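Local coordinates for protein inositol dehydrogenase (Lactobacillus casei, PDB 4MKX) that probably oxidises scyllo-inositol with NAD as the hydride acceptor, as a tetrameric sugar-alcohol dehydrogenase of the Gfo/Idh/MocA family, at residues R141-D145 / S146-A150; A255-G258 / Y259-E262; S296-F299 / P300-F303. One frame throughout, in Å; residues are numbered along the deposited sequence.

Interaction 1 of 3, residues R141-D145 / S146-A150; sequences RRFDD and SYRYA
Arg-148 lays its guanidinium over the backbone carbonyl of Phe-143, whose O sits 3.0 Å from Arg-148 CZ, above the centre of the planar group. No hydrogen bond forms there, since the N-H groups point across the carbonyl rather than at it; Gln-305 NE2 donates to that oxygen instead. The bend at chi3 (-62°) folds the arginine back along the start of helix 145-155, where NH2 forms a salt bridge with Asp-145 OD1 (2.7 Å); OD1 lies almost in the guanidinium plane, and the two flat groups are nearly coplanar. Asp-144 is the N-cap of this helix. Its carboxylate swings away from its own backbone N (chi1 175°), which sets OD2 to take the N-H of Tyr-147 at 3.1 Å on its anti side, and more weakly that of Ser-146. OD1 of Asp-144 receives a water that also bonds to Ser-146 OG, and it forms a salt bridge with Arg-302. Ser-146 OG further bonds to the backbone N of Leu-282 of the second subunit. Arg-141 and Tyr-147 run side by side, the arginine CD 3.9 Å from the tyrosine CZ; their polar ends leave for Asp-199 and Thr-263. The Asp-144 carboxylate thus satisfies N-H groups of the first helical turn while facing an arginine, and both the helix end and that positive charge probably stabilise its ionised form.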
ATOM      1  N   ARG A 141      12.254 -11.830  17.896  1.00  8.89           N
ATOM      2  CA  ARG A 141      10.983 -11.473  17.267  1.00  7.83           C
ATOM      3  C   ARG A 141       9.862 -11.399  18.298  1.00  9.15           C
ATOM      4  O   ARG A 141       8.906 -10.651  18.133  1.00  8.82           O
ATOM      5  CB  ARG A 141      10.628 -12.451  16.154  1.00  8.19           C
ATOM      6  CG  ARG A 141      11.631 -12.426  15.019  1.00  9.97           C
ATOM      7  CD  ARG A 141      11.080 -13.181  13.843  1.00 11.66           C
ATOM      8  NE  ARG A 141      12.123 -13.453  12.869  1.00  9.41           N
ATOM      9  CZ  ARG A 141      11.944 -14.216  11.795  1.00 10.50           C
ATOM     10  NH1 ARG A 141      10.759 -14.760  11.566  1.00 11.88           N
ATOM     11  NH2 ARG A 141      12.962 -14.439  10.969  1.00 13.75           N
ATOM     12  N   ARG A 142      10.011 -12.123  19.404  1.00 11.93           N
ATOM     13  CA  ARG A 142       9.030 -12.014  20.473  1.00 12.75           C
ATOM     14  C   ARG A 142       8.999 -10.628  21.103  1.00 12.12           C
ATOM     15  O   ARG A 142       8.039 -10.291  21.795  1.00 15.58           O
ATOM     16  CB  ARG A 142       9.287 -13.057  21.560  1.00 11.13           C
ATOM     17  CG  ARG A 142       9.175 -14.488  21.061  1.00 12.86           C
ATOM     18  CD  ARG A 142       9.059 -15.399  22.247  1.00 16.98           C
ATOM     19  NE  ARG A 142       9.152 -16.805  21.893  1.00 15.18           N
ATOM     20  CZ  ARG A 142       8.735 -17.775  22.692  1.00 19.77           C
ATOM     21  NH1 ARG A 142       8.205 -17.458  23.863  1.00 21.54           N
ATOM     22  NH2 ARG A 142       8.836 -19.045  22.321  1.00 19.82           N
ATOM     23  N   PHE A 143      10.039  -9.824  20.870  1.00  9.79           N
ATOM     24  CA  PHE A 143      10.084  -8.467  21.416  1.00 10.04           C
ATOM     25  C   PHE A 143       9.856  -7.378  20.387  1.00 10.96           C
ATOM     26  O   PHE A 143       9.854  -6.197  20.717  1.00 12.31           O
ATOM     27  CB  PHE A 143      11.418  -8.237  22.127  1.00  9.69           C
ATOM     28  CG  PHE A 143      11.574  -9.082  23.346  1.00  9.96           C
ATOM     29  CD1 PHE A 143      12.094 -10.359  23.249  1.00 13.98           C
ATOM     30  CD2 PHE A 143      11.163  -8.608  24.581  1.00 15.76           C
ATOM     31  CE1 PHE A 143      12.225 -11.151  24.374  1.00 17.07           C
ATOM     32  CE2 PHE A 143      11.289  -9.398  25.706  1.00 17.61           C
ATOM     33  CZ  PHE A 143      11.817 -10.666  25.595  1.00 14.94           C
ATOM     34  N   ASP A 144       9.631  -7.778  19.145  1.00  8.68           N
ATOM     35  CA  ASP A 144       9.429  -6.816  18.073  1.00  8.08           C
ATOM     36  C   ASP A 144       8.025  -6.230  18.164  1.00 10.10           C
ATOM     37  O   ASP A 144       7.064  -6.974  18.378  1.00 10.82           O
ATOM     38  CB  ASP A 144       9.595  -7.531  16.727  1.00  7.98           C
ATOM     39  CG  ASP A 144       9.284  -6.638  15.559  1.00  8.70           C
ATOM     40  OD1 ASP A 144      10.093  -5.735  15.252  1.00 11.94           O
ATOM     41  OD2 ASP A 144       8.232  -6.832  14.922  1.00  9.91           O
ATOM     42  N   ASP A 145       7.913  -4.908  18.004  1.00 10.33           N
ATOM     43  CA  ASP A 145       6.635  -4.229  18.166  1.00  8.70           C
ATOM     44  C   ASP A 145       5.555  -4.774  17.242  1.00 10.22           C
ATOM     45  O   ASP A 145       4.418  -4.938  17.667  1.00 12.54           O
ATOM     46  CB  ASP A 145       6.778  -2.720  17.976  1.00 11.13           C
ATOM     47  CG  ASP A 145       7.397  -2.029  19.179  1.00 20.58           C
ATOM     48  OD1 ASP A 145       7.382  -2.600  20.296  1.00 19.74           O
ATOM     49  OD2 ASP A 145       7.874  -0.890  19.001  1.00 24.14           O
ATOM     50  N   SER A 146       5.895  -5.071  15.988  1.00 10.94           N
ATOM     51  CA  SER A 146       4.866  -5.541  15.055  1.00  8.82           C
ATOM     52  C   SER A 146       4.414  -6.969  15.384  1.00  8.03           C
ATOM     53  O   SER A 146       3.218  -7.283  15.339  1.00  9.16           O
ATOM     54  CB  SER A 146       5.317  -5.404  13.587  1.00  9.53           C
ATOM     55  OG  SER A 146       5.492  -4.032  13.259  1.00 10.14           O
ATOM     56  N   TYR A 147       5.358  -7.842  15.710  1.00  8.62           N
ATOM     57  CA  TYR A 147       5.015  -9.198  16.129  1.00  7.91           C
ATOM     58  C   TYR A 147       4.175  -9.189  17.403  1.00 10.59           C
ATOM     59  O   TYR A 147       3.221  -9.964  17.512  1.00 10.38           O
ATOM     60  CB  TYR A 147       6.266 -10.069  16.335  1.00  8.58           C
ATOM     61  CG  TYR A 147       6.777 -10.673  15.039  1.00  9.26           C
ATOM     62  CD1 TYR A 147       6.234 -11.844  14.531  1.00 10.64           C
ATOM     63  CD2 TYR A 147       7.771 -10.038  14.304  1.00  9.94           C
ATOM     64  CE1 TYR A 147       6.687 -12.385  13.336  1.00 10.74           C
ATOM     65  CE2 TYR A 147       8.219 -10.560  13.107  1.00  8.54           C
ATOM     66  CZ  TYR A 147       7.682 -11.738  12.627  1.00 10.39           C
ATOM     67  OH  TYR A 147       8.132 -12.271  11.428  1.00 11.15           O
ATOM     68  N   ARG A 148       4.524  -8.324  18.350  0.84  8.27           N
ATOM     69  CA  ARG A 148       3.766  -8.222  19.598  0.84 11.30           C
ATOM     70  C   ARG A 148       2.352  -7.718  19.362  0.84 10.50           C
ATOM     71  O   ARG A 148       1.412  -8.197  19.995  0.84 12.43           O
ATOM     72  CB  ARG A 148       4.487  -7.342  20.633  0.84 10.88           C
ATOM     73  CG  ARG A 148       5.640  -8.074  21.306  0.84 14.23           C
ATOM     74  CD  ARG A 148       6.221  -7.303  22.509  0.84 17.71           C
ATOM     75  NE  ARG A 148       6.775  -6.005  22.125  0.84 26.91           N
ATOM     76  CZ  ARG A 148       7.756  -5.369  22.768  0.84 24.52           C
ATOM     77  NH1 ARG A 148       8.328  -5.902  23.843  0.84 23.84           N
ATOM     78  NH2 ARG A 148       8.178  -4.192  22.331  0.84 25.10           N
ATOM     79  N   TYR A 149       2.198  -6.769  18.443  1.00 10.58           N
ATOM     80  CA  TYR A 149       0.880  -6.244  18.104  1.00 11.52           C
ATOM     81  C   TYR A 149       0.002  -7.349  17.525  1.00 12.75           C
ATOM     82  O   TYR A 149      -1.179  -7.461  17.863  1.00 13.40           O
ATOM     83  CB  TYR A 149       1.002  -5.058  17.119  1.00 11.04           C
ATOM     84  CG  TYR A 149      -0.326  -4.435  16.728  1.00 11.51           C
ATOM     85  CD1 TYR A 149      -0.898  -3.425  17.496  1.00 15.73           C
ATOM     86  CD2 TYR A 149      -0.996  -4.853  15.586  1.00 11.40           C
ATOM     87  CE1 TYR A 149      -2.116  -2.861  17.134  1.00 18.26           C
ATOM     88  CE2 TYR A 149      -2.207  -4.296  15.216  1.00 15.36           C
ATOM     89  CZ  TYR A 149      -2.758  -3.298  15.995  1.00 16.51           C
ATOM     90  OH  TYR A 149      -3.966  -2.748  15.623  1.00 20.16           O
ATOM     91  N   ALA A 150       0.573  -8.173  16.648  1.00  9.34           N
ATOM     92  CA  ALA A 150      -0.169  -9.288  16.058  1.00 10.04           C
ATOM     93  C   ALA A 150      -0.516 -10.339  17.100  1.00 12.04           C
ATOM     94  O   ALA A 150      -1.603 -10.915  17.067  1.00 13.06           O
ATOM     95  CB  ALA A 150       0.620  -9.919  14.919  1.00 11.99           C
TER
HETATM   96  O   HOH W   1       8.072  -3.705  14.273  1.00 16.89           O

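Interaction 2 of 3, residues A255-G258 / Y259-E262; sequences AAHG and YHVE
His-257 and His-260 meet rim to rim, NE2 of the first 3.0 Å from ND1 of the second, in a nearly straight hydrogen bond (169°) whose donor could be either ring. Each nitrogen lies near the plane of the opposite imidazole, yet the planes stand 73° apart, so the rings do not stack. The His-257 side chain reaches across the turn because CG sits between its backbone N and carbonyl carbon (chi1 59°). At its far nitrogen, NE2, His-260 donates to Glu-262 OE1 at 2.9 Å, in the ring plane but tilted out of the carboxylate plane. This hydrogen-bonded chain is the tight part of the contact: it is buried, Pro-278 packs on both histidines, and Arg-273 of the fourth subunit and Arg-166 each pair with the glutamate. The turn itself is looser, for Ala-256 is partly exposed and does not touch the 259-262 segment, although other subunits approach it. Gly-258, at a positive phi, adopts a backbone shape in which a CB would collide with the preceding carbonyl O. The whole is a His-carboxylate hydrogen bond extended by a second histidine, at the start of strand 260-267, next to the outermost strand 271-274 of the mixed sheet and set against a subunit interface.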
ATOM      1  N   ALA A 255      17.486 -12.677  -1.688  1.00 16.14           N
ATOM      2  CA  ALA A 255      16.414 -11.716  -1.964  1.00 17.78           C
ATOM      3  C   ALA A 255      16.981 -10.460  -2.609  1.00 18.82           C
ATOM      4  O   ALA A 255      17.857  -9.804  -2.049  1.00 19.95           O
ATOM      5  CB  ALA A 255      15.657 -11.348  -0.678  1.00 16.41           C
ATOM      6  N   ALA A 256      16.474 -10.104  -3.779  1.00 18.57           N
ATOM      7  CA  ALA A 256      17.009  -8.944  -4.480  1.00 16.69           C
ATOM      8  C   ALA A 256      16.589  -7.621  -3.840  1.00 18.16           C
ATOM      9  O   ALA A 256      17.296  -6.614  -3.964  1.00 20.38           O
ATOM     10  CB  ALA A 256      16.605  -8.980  -5.948  1.00 19.22           C
ATOM     11  N   HIS A 257      15.446  -7.614  -3.159  1.00 16.28           N
ATOM     12  CA  HIS A 257      14.867  -6.349  -2.709  1.00 14.10           C
ATOM     13  C   HIS A 257      15.269  -5.922  -1.300  1.00 16.93           C
ATOM     14  O   HIS A 257      14.901  -4.829  -0.858  1.00 20.69           O
ATOM     15  CB  HIS A 257      13.338  -6.378  -2.842  1.00 16.42           C
ATOM     16  CG  HIS A 257      12.685  -7.480  -2.068  1.00 14.65           C
ATOM     17  ND1 HIS A 257      12.772  -8.807  -2.442  1.00 14.60           N
ATOM     18  CD2 HIS A 257      11.946  -7.459  -0.933  1.00 15.34           C
ATOM     19  CE1 HIS A 257      12.106  -9.552  -1.579  1.00 15.65           C
ATOM     20  NE2 HIS A 257      11.586  -8.758  -0.656  1.00 14.53           N
ATOM     21  N   GLY A 258      16.019  -6.773  -0.612  1.00 13.28           N
ATOM     22  CA  GLY A 258      16.454  -6.484   0.743  1.00 17.35           C
ATOM     23  C   GLY A 258      16.241  -7.666   1.666  1.00 16.13           C
ATOM     24  O   GLY A 258      16.241  -8.812   1.227  1.00 18.16           O
ATOM     25  N   TYR A 259      16.061  -7.378   2.953  1.00 12.59           N
ATOM     26  CA  TYR A 259      15.872  -8.401   3.972  1.00 12.19           C
ATOM     27  C   TYR A 259      14.386  -8.691   4.102  1.00 13.53           C
ATOM     28  O   TYR A 259      13.628  -7.839   4.577  1.00 13.72           O
ATOM     29  CB  TYR A 259      16.415  -7.863   5.300  1.00 11.57           C
ATOM     30  CG  TYR A 259      16.383  -8.815   6.481  1.00 13.65           C
ATOM     31  CD1 TYR A 259      16.930 -10.089   6.402  1.00 16.68           C
ATOM     32  CD2 TYR A 259      15.834  -8.413   7.687  1.00 13.72           C
ATOM     33  CE1 TYR A 259      16.906 -10.943   7.491  1.00 16.45           C
ATOM     34  CE2 TYR A 259      15.812  -9.248   8.787  1.00 11.87           C
ATOM     35  CZ  TYR A 259      16.354 -10.514   8.685  1.00 16.12           C
ATOM     36  OH  TYR A 259      16.338 -11.372   9.768  1.00 17.13           O
ATOM     37  N   HIS A 260      13.959  -9.874   3.669  1.00 11.76           N
ATOM     38  CA  HIS A 260      12.527 -10.162   3.647  1.00 11.06           C
ATOM     39  C   HIS A 260      12.170 -11.126   4.759  1.00 12.06           C
ATOM     40  O   HIS A 260      12.443 -12.320   4.666  1.00 13.79           O
ATOM     41  CB  HIS A 260      12.081 -10.736   2.306  1.00 10.13           C
ATOM     42  CG  HIS A 260      10.592 -10.836   2.168  1.00 10.61           C
ATOM     43  ND1 HIS A 260       9.850  -9.943   1.421  1.00 13.14           N
ATOM     44  CD2 HIS A 260       9.700 -11.702   2.707  1.00 12.05           C
ATOM     45  CE1 HIS A 260       8.574 -10.274   1.478  1.00 14.68           C
ATOM     46  NE2 HIS A 260       8.453 -11.341   2.249  1.00 10.86           N
ATOM     47  N   VAL A 261      11.570 -10.597   5.817  1.00  9.87           N
ATOM     48  CA  VAL A 261      11.049 -11.417   6.908  1.00  8.84           C
ATOM     49  C   VAL A 261       9.579 -11.068   7.054  1.00 10.08           C
ATOM     50  O   VAL A 261       9.219  -9.922   7.330  1.00  9.61           O
ATOM     51  CB  VAL A 261      11.800 -11.170   8.218  1.00 11.63           C
ATOM     52  CG1 VAL A 261      11.105 -11.860   9.373  1.00 10.46           C
ATOM     53  CG2 VAL A 261      13.215 -11.714   8.100  1.00 12.79           C
ATOM     54  N   GLU A 262       8.732 -12.050   6.815  1.00  7.48           N
ATOM     55  CA  GLU A 262       7.302 -11.820   6.708  1.00  7.02           C
ATOM     56  C   GLU A 262       6.621 -13.001   7.375  1.00  5.78           C
ATOM     57  O   GLU A 262       7.061 -14.138   7.219  1.00  8.89           O
ATOM     58  CB  GLU A 262       6.881 -11.760   5.232  1.00  8.65           C
ATOM     59  CG  GLU A 262       5.361 -11.615   5.011  1.00  9.81           C
ATOM     60  CD  GLU A 262       4.938 -11.890   3.596  1.00 10.59           C
ATOM     61  OE1 GLU A 262       5.792 -12.314   2.780  1.00 10.26           O
ATOM     62  OE2 GLU A 262       3.734 -11.703   3.282  1.00 10.23           O
TER

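Interaction 3 of 3, residues S296-F299 / P300-F303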
ATOM      1  N   SER A 296      13.871  -2.205   4.124  1.00 10.55           N
ATOM      2  CA  SER A 296      14.964  -2.459   5.048  1.00 10.67           C
ATOM      3  C   SER A 296      15.914  -3.473   4.416  1.00 11.18           C
ATOM      4  O   SER A 296      15.502  -4.365   3.666  1.00 12.25           O
ATOM      5  CB  SER A 296      14.466  -2.890   6.428  1.00 13.86           C
ATOM      6  OG  SER A 296      13.351  -3.743   6.340  1.00 16.18           O
ATOM      7  N   GLN A 297      17.199  -3.322   4.708  1.00 13.57           N
ATOM      8  CA  GLN A 297      18.232  -4.005   3.932  1.00 14.98           C
ATOM      9  C   GLN A 297      18.888  -5.170   4.642  1.00 14.69           C
ATOM     10  O   GLN A 297      19.454  -6.049   3.997  1.00 16.32           O
ATOM     11  CB  GLN A 297      19.317  -3.006   3.519  1.00 19.67           C
ATOM     12  CG  GLN A 297      18.845  -2.005   2.499  1.00 19.55           C
ATOM     13  CD  GLN A 297      18.472  -2.672   1.193  1.00 24.26           C
ATOM     14  OE1 GLN A 297      19.316  -3.276   0.530  1.00 28.26           O
ATOM     15  NE2 GLN A 297      17.196  -2.590   0.827  1.00 20.54           N
ATOM     16  N   ASN A 298      18.823  -5.185   5.966  1.00 15.19           N
ATOM     17  CA  ASN A 298      19.485  -6.238   6.719  1.00 13.56           C
ATOM     18  C   ASN A 298      18.874  -6.386   8.084  1.00 14.46           C
ATOM     19  O   ASN A 298      18.096  -5.531   8.517  1.00 12.85           O
ATOM     20  CB  ASN A 298      20.981  -5.946   6.848  1.00 17.23           C
ATOM     21  CG  ASN A 298      21.267  -4.494   7.160  1.00 19.37           C
ATOM     22  OD1 ASN A 298      20.845  -3.962   8.195  1.00 20.37           O
ATOM     23  ND2 ASN A 298      21.986  -3.833   6.259  1.00 26.48           N
ATOM     24  N   PHE A 299      19.243  -7.457   8.777  1.00 12.53           N
ATOM     25  CA  PHE A 299      18.663  -7.722  10.090  1.00 14.67           C
ATOM     26  C   PHE A 299      18.908  -6.648  11.162  1.00 13.76           C
ATOM     27  O   PHE A 299      18.003  -6.379  11.959  1.00 13.85           O
ATOM     28  CB  PHE A 299      18.960  -9.149  10.586  1.00 13.26           C
ATOM     29  CG  PHE A 299      20.328  -9.339  11.187  1.00 17.06           C
ATOM     30  CD1 PHE A 299      20.562  -9.024  12.516  1.00 16.02           C
ATOM     31  CD2 PHE A 299      21.365  -9.873  10.434  1.00 20.79           C
ATOM     32  CE1 PHE A 299      21.823  -9.209  13.084  1.00 18.37           C
ATOM     33  CE2 PHE A 299      22.620 -10.070  10.993  1.00 21.32           C
ATOM     34  CZ  PHE A 299      22.846  -9.736  12.320  1.00 21.55           C
ATOM     35  N   PRO A 300      20.115  -6.028  11.199  1.00 13.76           N
ATOM     36  CA  PRO A 300      20.277  -5.032  12.261  1.00 13.06           C
ATOM     37  C   PRO A 300      19.349  -3.845  12.077  1.00 12.93           C
ATOM     38  O   PRO A 300      18.893  -3.288  13.068  1.00 13.05           O
ATOM     39  CB  PRO A 300      21.742  -4.581  12.108  1.00 14.67           C
ATOM     40  CG  PRO A 300      22.413  -5.701  11.419  1.00 15.36           C
ATOM     41  CD  PRO A 300      21.384  -6.267  10.484  1.00 14.75           C
ATOM     42  N   GLU A 301      19.079  -3.467  10.833  1.00 13.59           N
ATOM     43  CA  GLU A 301      18.138  -2.392  10.559  1.00 12.24           C
ATOM     44  C   GLU A 301      16.701  -2.802  10.926  1.00 12.35           C
ATOM     45  O   GLU A 301      15.992  -2.066  11.619  1.00 14.52           O
ATOM     46  CB  GLU A 301      18.219  -1.989   9.086  1.00 14.41           C
ATOM     47  CG  GLU A 301      17.187  -0.946   8.703  1.00 14.94           C
ATOM     48  CD  GLU A 301      17.245  -0.549   7.240  1.00 16.20           C
ATOM     49  OE1 GLU A 301      16.603   0.458   6.881  1.00 20.59           O
ATOM     50  OE2 GLU A 301      17.921  -1.234   6.446  1.00 18.20           O
ATOM     51  N   ARG A 302      16.275  -3.973  10.473  1.00 12.08           N
ATOM     52  CA  ARG A 302      14.891  -4.407  10.693  1.00  8.53           C
ATOM     53  C   ARG A 302      14.609  -4.646  12.173  1.00 11.00           C
ATOM     54  O   ARG A 302      13.540  -4.299  12.678  1.00  9.25           O
ATOM     55  CB  ARG A 302      14.610  -5.689   9.904  1.00  9.97           C
ATOM     56  CG  ARG A 302      13.309  -6.419  10.286  1.00 10.06           C
ATOM     57  CD  ARG A 302      12.050  -5.583   9.935  1.00  9.34           C
ATOM     58  NE  ARG A 302      10.842  -6.308  10.347  1.00 11.03           N
ATOM     59  CZ  ARG A 302      10.300  -6.226  11.565  1.00 12.87           C
ATOM     60  NH1 ARG A 302      10.849  -5.438  12.491  1.00 10.74           N
ATOM     61  NH2 ARG A 302       9.209  -6.938  11.863  1.00 13.61           N
ATOM     62  N   PHE A 303      15.562  -5.248  12.880  1.00  8.84           N
ATOM     63  CA  PHE A 303      15.268  -5.674  14.237  1.00  8.95           C
ATOM     64  C   PHE A 303      15.978  -4.880  15.309  1.00  8.54           C
ATOM     65  O   PHE A 303      16.103  -5.339  16.441  1.00 10.11           O
ATOM     66  CB  PHE A 303      15.501  -7.189  14.399  1.00  9.18           C
ATOM     67  CG  PHE A 303      14.458  -8.027  13.707  1.00 11.59           C
ATOM     68  CD1 PHE A 303      13.135  -7.989  14.137  1.00 10.98           C
ATOM     69  CD2 PHE A 303      14.793  -8.833  12.621  1.00 10.40           C
ATOM     70  CE1 PHE A 303      12.156  -8.748  13.501  1.00 11.34           C
ATOM     71  CE2 PHE A 303      13.825  -9.593  11.985  1.00 13.66           C
ATOM     72  CZ  PHE A 303      12.499  -9.546  12.414  1.00 11.92           C
TER
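Glu-301 reaches back from the short helix 299-302 to Ser-296 and Gln-297 in the loop before it. Its CB lies 3.4 Å from Asn-298 OD1, CG comes within 4.0 Å of Ser-296 CB, and CD rests 3.7 Å from that same carbon. At the tip, OE2 accepts the backbone N-H of Gln-297 at 2.8 Å, met from above the carboxylate plane, while OE1 forms a salt bridge with Lys-280. The side chain is stretched out from its first torsion onward (chi1 175°, chi2 -179°), which gives the carboxylate this span. Asn-298, the N-cap, turns its amide so that OD1 takes the N-H of Glu-301 at 3.2 Å. This is not a classical capping box, because the glutamate bonds one residue earlier, at Gln-297 N, rather than to the N-cap residue itself. Beside the cap, Pro-300 CD stands over one face of the Phe-299 ring in a CH-pi contact, 3.5 Å from the ring centroid. Backbone bonds from Arg-302 N to Asn-298 O and from Phe-303 N to Phe-299 O complete the turn. At its end, Arg-302 CG lies over the centre of the Phe-303 ring, 3.6 Å above its plane, and the guanidinium is covered in turn by Phe-303 CE1; the outside partner of NH1 is Asp-144. The turn thus lies between the two domains: Asn-298, Phe-299 and Pro-300 pack on helix 27-38 of the Rossmann domain, Phe-299 and Arg-302 also touch Tyr-259 just before strand 260-267, and helix 304-319 follows directly along the chain.

The three contacts follow one another along the chain without overlapping. Interactions 2 and 3 have centres about 10 Å apart; interaction 1 lies about 18 Å from interaction 2 and 15 Å from interaction 3, between centres. Val-261 of strand 260-267 packs against Arg-141, before helix 145-155, and Tyr-147 on it, while the Asp-144 to Arg-302 salt bridge ties interaction 1 to interaction 3. Tyr-259 links interactions 2 and 3 through a probable backbone hydrogen bond to Ser-296. Interaction 1 lies where the chain leaves the parallel sheet's last strand, interaction 2 belongs to the mixed sheet, and interaction 3 packs on helix 27-38. All three reach neighbouring subunits, interactions 1 and 3 both meeting Leu-282 of the second subunit.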